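Local atomic coordinates of zinc-type alcohol dehydrogenase-like protein YAHK (Escherichia coli, PDB entry 1UUF), a protein that catalyses the NADPH-dependent reduction of a wide range of aldehydes to the corresponding primary alcohols, and binds two zinc ions per subunit. Residues C78-A90 / Q167-A179. Numbering follows the deposited sequence.
Sequences CVPGHEIVGRVVA and QEQLAAVAPLLCA. With ZN (zinc ion), chain C.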
ATOM      1  N   CYS A  78      27.134 -23.473  -0.396  1.00 19.84           N
ATOM      2  CA  CYS A  78      26.577 -22.145  -0.596  1.00 18.69           C
ATOM      3  C   CYS A  78      27.671 -21.088  -0.562  1.00 18.25           C
ATOM      4  O   CYS A  78      28.375 -20.947   0.435  1.00 17.08           O
ATOM      5  CB  CYS A  78      25.542 -21.825   0.478  1.00 19.85           C
ATOM      6  SG  CYS A  78      24.863 -20.148   0.343  1.00 20.48           S
ATOM      7  N   VAL A  79      27.809 -20.349  -1.661  1.00 16.41           N
ATOM      8  CA  VAL A  79      28.801 -19.285  -1.753  1.00 15.33           C
ATOM      9  C   VAL A  79      28.008 -18.001  -1.956  1.00 14.44           C
ATOM     10  O   VAL A  79      27.563 -17.705  -3.067  1.00 14.04           O
ATOM     11  CB  VAL A  79      29.753 -19.498  -2.945  1.00 15.72           C
ATOM     12  CG1 VAL A  79      30.684 -18.291  -3.097  1.00 15.85           C
ATOM     13  CG2 VAL A  79      30.575 -20.763  -2.730  1.00 15.09           C
ATOM     14  N   PRO A  80      27.802 -17.236  -0.874  1.00 14.50           N
ATOM     15  CA  PRO A  80      27.051 -15.979  -0.924  1.00 13.54           C
ATOM     16  C   PRO A  80      27.807 -14.846  -1.607  1.00 12.72           C
ATOM     17  O   PRO A  80      28.845 -15.056  -2.237  1.00 10.82           O
ATOM     18  CB  PRO A  80      26.790 -15.665   0.551  1.00 14.70           C
ATOM     19  CG  PRO A  80      26.991 -16.992   1.258  1.00 15.38           C
ATOM     20  CD  PRO A  80      28.141 -17.577   0.518  1.00 14.13           C
ATOM     21  N   GLY A  81      27.268 -13.642  -1.457  1.00 11.34           N
ATOM     22  CA  GLY A  81      27.883 -12.465  -2.038  1.00 11.08           C
ATOM     23  C   GLY A  81      27.220 -11.981  -3.309  1.00  9.60           C
ATOM     24  O   GLY A  81      27.234 -12.675  -4.321  1.00 10.74           O
ATOM     25  N   HIS A  82      26.622 -10.796  -3.263  1.00  9.52           N
ATOM     26  CA  HIS A  82      26.008 -10.246  -4.461  1.00 10.99           C
ATOM     27  C   HIS A  82      26.048  -8.722  -4.549  1.00 10.65           C
ATOM     28  O   HIS A  82      25.121  -8.085  -5.036  1.00 10.61           O
ATOM     29  CB  HIS A  82      24.581 -10.788  -4.661  1.00 10.37           C
ATOM     30  CG  HIS A  82      23.643 -10.540  -3.521  1.00 13.16           C
ATOM     31  ND1 HIS A  82      22.512 -11.307  -3.326  1.00 13.18           N
ATOM     32  CD2 HIS A  82      23.633  -9.599  -2.548  1.00 13.07           C
ATOM     33  CE1 HIS A  82      21.847 -10.846  -2.282  1.00 14.34           C
ATOM     34  NE2 HIS A  82      22.506  -9.813  -1.792  1.00 14.36           N
ATOM     35  N   GLU A  83      27.148  -8.160  -4.057  1.00 11.00           N
ATOM     36  CA  GLU A  83      27.426  -6.727  -4.103  1.00 10.66           C
ATOM     37  C   GLU A  83      28.853  -6.767  -4.640  1.00  9.94           C
ATOM     38  O   GLU A  83      29.819  -6.439  -3.951  1.00  9.99           O
ATOM     39  CB  GLU A  83      27.368  -6.103  -2.704  1.00 11.72           C
ATOM     40  CG  GLU A  83      25.978  -6.170  -2.071  1.00 12.69           C
ATOM     41  CD  GLU A  83      25.835  -5.283  -0.845  1.00 15.53           C
ATOM     42  OE1 GLU A  83      26.824  -5.129  -0.099  1.00 14.61           O
ATOM     43  OE2 GLU A  83      24.725  -4.753  -0.619  1.00 14.45           O
ATOM     44  N   ILE A  84      28.946  -7.199  -5.893  1.00 10.56           N
ATOM     45  CA  ILE A  84      30.203  -7.419  -6.605  1.00 10.37           C
ATOM     46  C   ILE A  84      30.718  -6.327  -7.540  1.00  9.70           C
ATOM     47  O   ILE A  84      29.973  -5.799  -8.361  1.00 10.24           O
ATOM     48  CB  ILE A  84      30.078  -8.713  -7.453  1.00  9.69           C
ATOM     49  CG1 ILE A  84      29.707  -9.890  -6.548  1.00  9.51           C
ATOM     50  CG2 ILE A  84      31.377  -9.002  -8.199  1.00  9.52           C
ATOM     51  CD1 ILE A  84      29.159 -11.093  -7.307  1.00 12.89           C
ATOM     52  N   VAL A  85      32.007  -6.017  -7.421  1.00 10.73           N
ATOM     53  CA  VAL A  85      32.652  -5.057  -8.311  1.00  9.89           C
ATOM     54  C   VAL A  85      34.001  -5.641  -8.704  1.00 10.71           C
ATOM     55  O   VAL A  85      34.650  -6.318  -7.907  1.00 10.57           O
ATOM     56  CB  VAL A  85      32.860  -3.668  -7.661  1.00 10.06           C
ATOM     57  CG1 VAL A  85      31.515  -3.048  -7.341  1.00 11.14           C
ATOM     58  CG2 VAL A  85      33.727  -3.784  -6.418  1.00 11.84           C
ATOM     59  N   GLY A  86      34.412  -5.401  -9.941  1.00 11.22           N
ATOM     60  CA  GLY A  86      35.684  -5.932 -10.393  1.00 12.90           C
ATOM     61  C   GLY A  86      36.060  -5.407 -11.760  1.00 13.81           C
ATOM     62  O   GLY A  86      35.544  -4.382 -12.199  1.00 12.50           O
ATOM     63  N   ARG A  87      36.948  -6.124 -12.439  1.00 14.25           N
ATOM     64  CA  ARG A  87      37.404  -5.719 -13.762  1.00 16.38           C
ATOM     65  C   ARG A  87      37.163  -6.818 -14.790  1.00 15.92           C
ATOM     66  O   ARG A  87      37.341  -7.999 -14.500  1.00 14.51           O
ATOM     67  CB  ARG A  87      38.895  -5.375 -13.711  1.00 18.71           C
ATOM     68  CG  ARG A  87      39.228  -4.225 -12.765  1.00 24.00           C
ATOM     69  CD  ARG A  87      40.728  -3.958 -12.707  1.00 28.38           C
ATOM     70  NE  ARG A  87      41.051  -2.795 -11.881  1.00 31.58           N
ATOM     71  CZ  ARG A  87      40.858  -2.727 -10.567  1.00 33.05           C
ATOM     72  NH1 ARG A  87      41.183  -1.623  -9.905  1.00 33.82           N
ATOM     73  NH2 ARG A  87      40.347  -3.762  -9.909  1.00 33.39           N
ATOM     74  N   VAL A  88      36.754  -6.424 -15.989  1.00 13.84           N
ATOM     75  CA  VAL A  88      36.496  -7.387 -17.052  1.00 15.23           C
ATOM     76  C   VAL A  88      37.812  -8.004 -17.514  1.00 16.94           C
ATOM     77  O   VAL A  88      38.765  -7.290 -17.830  1.00 16.61           O
ATOM     78  CB  VAL A  88      35.800  -6.720 -18.255  1.00 16.01           C
ATOM     79  CG1 VAL A  88      35.596  -7.738 -19.377  1.00 14.60           C
ATOM     80  CG2 VAL A  88      34.457  -6.145 -17.817  1.00 15.71           C
ATOM     81  N   VAL A  89      37.857  -9.333 -17.530  1.00 18.43           N
ATOM     82  CA  VAL A  89      39.044 -10.068 -17.952  1.00 20.90           C
ATOM     83  C   VAL A  89      38.904 -10.471 -19.417  1.00 21.36           C
ATOM     84  O   VAL A  89      39.868 -10.424 -20.181  1.00 22.89           O
ATOM     85  CB  VAL A  89      39.245 -11.350 -17.104  1.00 21.63           C
ATOM     86  CG1 VAL A  89      40.423 -12.146 -17.638  1.00 22.75           C
ATOM     87  CG2 VAL A  89      39.480 -10.984 -15.652  1.00 22.74           C
ATOM     88  N   ALA A  90      37.695 -10.864 -19.800  1.00 21.30           N
ATOM     89  CA  ALA A  90      37.418 -11.271 -21.169  1.00 21.25           C
ATOM     90  C   ALA A  90      35.928 -11.143 -21.450  1.00 22.31           C
ATOM     91  O   ALA A  90      35.119 -11.058 -20.525  1.00 20.45           O
ATOM     92  CB  ALA A  90      37.869 -12.705 -21.386  1.00 22.25           C
ATOM     93  N   GLN A 167      38.619   4.428  -9.965  1.00 18.99           N
ATOM     94  CA  GLN A 167      39.001   3.113  -9.456  1.00 20.43           C
ATOM     95  C   GLN A 167      39.346   3.067  -7.969  1.00 19.72           C
ATOM     96  O   GLN A 167      39.143   2.042  -7.316  1.00 18.08           O
ATOM     97  CB  GLN A 167      40.166   2.538 -10.269  1.00 23.76           C
ATOM     98  CG  GLN A 167      41.467   3.309 -10.158  1.00 29.91           C
ATOM     99  CD  GLN A 167      42.595   2.653 -10.936  1.00 33.19           C
ATOM    100  OE1 GLN A 167      43.707   3.179 -11.001  1.00 37.73           O
ATOM    101  NE2 GLN A 167      42.312   1.499 -11.532  1.00 34.85           N
ATOM    102  N   GLU A 168      39.856   4.169  -7.425  1.00 19.89           N
ATOM    103  CA  GLU A 168      40.221   4.201  -6.013  1.00 21.20           C
ATOM    104  C   GLU A 168      39.012   4.022  -5.100  1.00 19.86           C
ATOM    105  O   GLU A 168      39.160   3.704  -3.920  1.00 20.65           O
ATOM    106  CB  GLU A 168      40.927   5.515  -5.670  1.00 26.48           C
ATOM    107  CG  GLU A 168      40.061   6.755  -5.817  1.00 33.47           C
ATOM    108  CD  GLU A 168      40.786   8.025  -5.407  1.00 38.66           C
ATOM    109  OE1 GLU A 168      41.830   8.340  -6.018  1.00 41.50           O
ATOM    110  OE2 GLU A 168      40.314   8.707  -4.470  1.00 42.05           O
ATOM    111  N   GLN A 169      37.819   4.219  -5.647  1.00 17.66           N
ATOM    112  CA  GLN A 169      36.597   4.082  -4.859  1.00 15.24           C
ATOM    113  C   GLN A 169      35.836   2.783  -5.094  1.00 15.35           C
ATOM    114  O   GLN A 169      34.729   2.619  -4.588  1.00 13.64           O
ATOM    115  CB  GLN A 169      35.661   5.256  -5.140  1.00 17.21           C
ATOM    116  CG  GLN A 169      35.982   6.506  -4.347  1.00 18.75           C
ATOM    117  CD  GLN A 169      34.991   7.620  -4.612  1.00 20.96           C
ATOM    118  OE1 GLN A 169      34.823   8.523  -3.793  1.00 23.78           O
ATOM    119  NE2 GLN A 169      34.335   7.567  -5.764  1.00 19.60           N
ATOM    120  N   LEU A 170      36.425   1.862  -5.849  1.00 13.84           N
ATOM    121  CA  LEU A 170      35.766   0.594  -6.155  1.00 13.62           C
ATOM    122  C   LEU A 170      35.154  -0.146  -4.973  1.00 13.42           C
ATOM    123  O   LEU A 170      34.002  -0.572  -5.037  1.00 11.99           O
ATOM    124  CB  LEU A 170      36.729  -0.355  -6.871  1.00 15.34           C
ATOM    125  CG  LEU A 170      36.589  -0.445  -8.389  1.00 19.56           C
ATOM    126  CD1 LEU A 170      37.438  -1.608  -8.883  1.00 20.05           C
ATOM    127  CD2 LEU A 170      35.130  -0.659  -8.779  1.00 19.04           C
ATOM    128  N   ALA A 171      35.924  -0.312  -3.901  1.00 11.83           N
ATOM    129  CA  ALA A 171      35.435  -1.028  -2.727  1.00 12.54           C
ATOM    130  C   ALA A 171      34.191  -0.386  -2.127  1.00 12.26           C
ATOM    131  O   ALA A 171      33.254  -1.084  -1.726  1.00 10.78           O
ATOM    132  CB  ALA A 171      36.525  -1.109  -1.673  1.00 13.00           C
ATOM    133  N   ALA A 172      34.188   0.943  -2.062  1.00  9.74           N
ATOM    134  CA  ALA A 172      33.061   1.676  -1.491  1.00 11.17           C
ATOM    135  C   ALA A 172      31.842   1.667  -2.408  1.00 12.14           C
ATOM    136  O   ALA A 172      30.728   1.962  -1.972  1.00 11.94           O
ATOM    137  CB  ALA A 172      33.479   3.110  -1.180  1.00 11.85           C
ATOM    138  N   VAL A 173      32.056   1.333  -3.678  1.00 10.65           N
ATOM    139  CA  VAL A 173      30.964   1.262  -4.645  1.00 10.90           C
ATOM    140  C   VAL A 173      30.226  -0.078  -4.531  1.00 11.90           C
ATOM    141  O   VAL A 173      29.030  -0.173  -4.809  1.00 10.87           O
ATOM    142  CB  VAL A 173      31.508   1.411  -6.090  1.00 12.04           C
ATOM    143  CG1 VAL A 173      30.421   1.091  -7.105  1.00 11.71           C
ATOM    144  CG2 VAL A 173      32.029   2.825  -6.298  1.00  9.89           C
ATOM    145  N   ALA A 174      30.949  -1.108  -4.100  1.00 11.05           N
ATOM    146  CA  ALA A 174      30.393  -2.449  -3.986  1.00 10.20           C
ATOM    147  C   ALA A 174      28.988  -2.554  -3.379  1.00  9.54           C
ATOM    148  O   ALA A 174      28.089  -3.118  -3.998  1.00  9.17           O
ATOM    149  CB  ALA A 174      31.369  -3.350  -3.224  1.00  9.84           C
ATOM    150  N   PRO A 175      28.772  -1.998  -2.172  1.00 11.43           N
ATOM    151  CA  PRO A 175      27.446  -2.075  -1.543  1.00 10.31           C
ATOM    152  C   PRO A 175      26.302  -1.450  -2.348  1.00 11.62           C
ATOM    153  O   PRO A 175      25.130  -1.735  -2.101  1.00 11.43           O
ATOM    154  CB  PRO A 175      27.659  -1.374  -0.199  1.00 12.37           C
ATOM    155  CG  PRO A 175      29.120  -1.607   0.082  1.00 10.67           C
ATOM    156  CD  PRO A 175      29.732  -1.334  -1.273  1.00 10.37           C
ATOM    157  N   LEU A 176      26.630  -0.596  -3.309  1.00 11.85           N
ATOM    158  CA  LEU A 176      25.593   0.030  -4.115  1.00  9.91           C
ATOM    159  C   LEU A 176      24.836  -1.022  -4.924  1.00 10.96           C
ATOM    160  O   LEU A 176      23.654  -0.858  -5.210  1.00 10.89           O
ATOM    161  CB  LEU A 176      26.205   1.062  -5.067  1.00 12.08           C
ATOM    162  CG  LEU A 176      26.892   2.276  -4.430  1.00 10.91           C
ATOM    163  CD1 LEU A 176      27.360   3.229  -5.525  1.00 10.17           C
ATOM    164  CD2 LEU A 176      25.926   2.985  -3.503  1.00 12.18           C
ATOM    165  N   LEU A 177      25.519  -2.110  -5.272  1.00  9.29           N
ATOM    166  CA  LEU A 177      24.914  -3.171  -6.075  1.00 10.36           C
ATOM    167  C   LEU A 177      23.708  -3.883  -5.460  1.00 11.72           C
ATOM    168  O   LEU A 177      22.978  -4.591  -6.159  1.00 10.50           O
ATOM    169  CB  LEU A 177      25.988  -4.177  -6.493  1.00  9.35           C
ATOM    170  CG  LEU A 177      26.866  -3.727  -7.677  1.00 10.50           C
ATOM    171  CD1 LEU A 177      25.996  -3.541  -8.920  1.00 13.43           C
ATOM    172  CD2 LEU A 177      27.592  -2.430  -7.346  1.00  9.80           C
ATOM    173  N   CYS A 178      23.506  -3.726  -4.155  1.00  9.64           N
ATOM    174  CA  CYS A 178      22.325  -4.301  -3.514  1.00 11.82           C
ATOM    175  C   CYS A 178      21.745  -3.300  -2.527  1.00 11.75           C
ATOM    176  O   CYS A 178      20.641  -2.799  -2.730  1.00 11.74           O
ATOM    177  CB  CYS A 178      22.612  -5.611  -2.783  1.00 11.71           C
ATOM    178  SG  CYS A 178      21.055  -6.266  -2.058  1.00 14.32           S
ATOM    179  N   ALA A 179      22.488  -3.000  -1.464  1.00 12.01           N
ATOM    180  CA  ALA A 179      22.007  -2.047  -0.473  1.00 11.39           C
ATOM    181  C   ALA A 179      21.620  -0.743  -1.158  1.00 12.04           C
ATOM    182  O   ALA A 179      20.589  -0.145  -0.847  1.00 12.87           O
ATOM    183  CB  ALA A 179      23.080  -1.789   0.575  1.00 12.89           C
TER
HETATM  184 ZN    ZN C 402      21.544  -8.188  -0.710  1.00 18.13          ZN
HETATM  185  O   HOH W   1      19.365  -8.878  -0.561  1.00 12.96           O
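The catalytic zinc site of this alcohol dehydrogenase joins H82 to C178: the metal is bound by H82 NE2 at 2.2 Å and by C178 SG at 2.4 Å. C60 and a water complete the four ligands. The thiolate also lies obliquely to the imidazole. C178 reaches the metal with SG anti to its backbone N (chi1 -178°), while its CB packs against the side chain of E83, the residue next to H82. E83 runs alongside 175-179, extended beyond CG. There E83 OE2 accepts a hydrogen bond from A179 N (3.0 Å, N-H...O angle 157°), the N-H coming in close to the line of the C-O bond, and E83 OE1, 3.4 Å from P175 CA, forms a salt bridge with R359. The buried carboxylate thus holds a helix N-H and an arginine at once, a second-shell link between the two zinc-ligand segments. With an alanine at E83, R359 would probably lose its charge partner and A179 N this acceptor, and a gap would open beside C178. Beyond the metal, strand 84-91 of the GroES-like catalytic domain packs on helix 170-173 and the beginning of helix 176-189. V85 points into them: V85 CG1 sits 3.6 Å from A174 CA and also touches L177 CD2, and CG2 lies against A174 CB. V85 CB meets L170 CD2 at 3.9 Å. L177 CB covers E83 CA on the metal side of this apolar patch. At the outer end, the extended R87 brings its guanidinium to L170, whose CD1 lies over one face, 3.8 Å from R87 NH2, while Q167 NE2 stands at the edge in plane, with the amide turned 56° from the guanidinium.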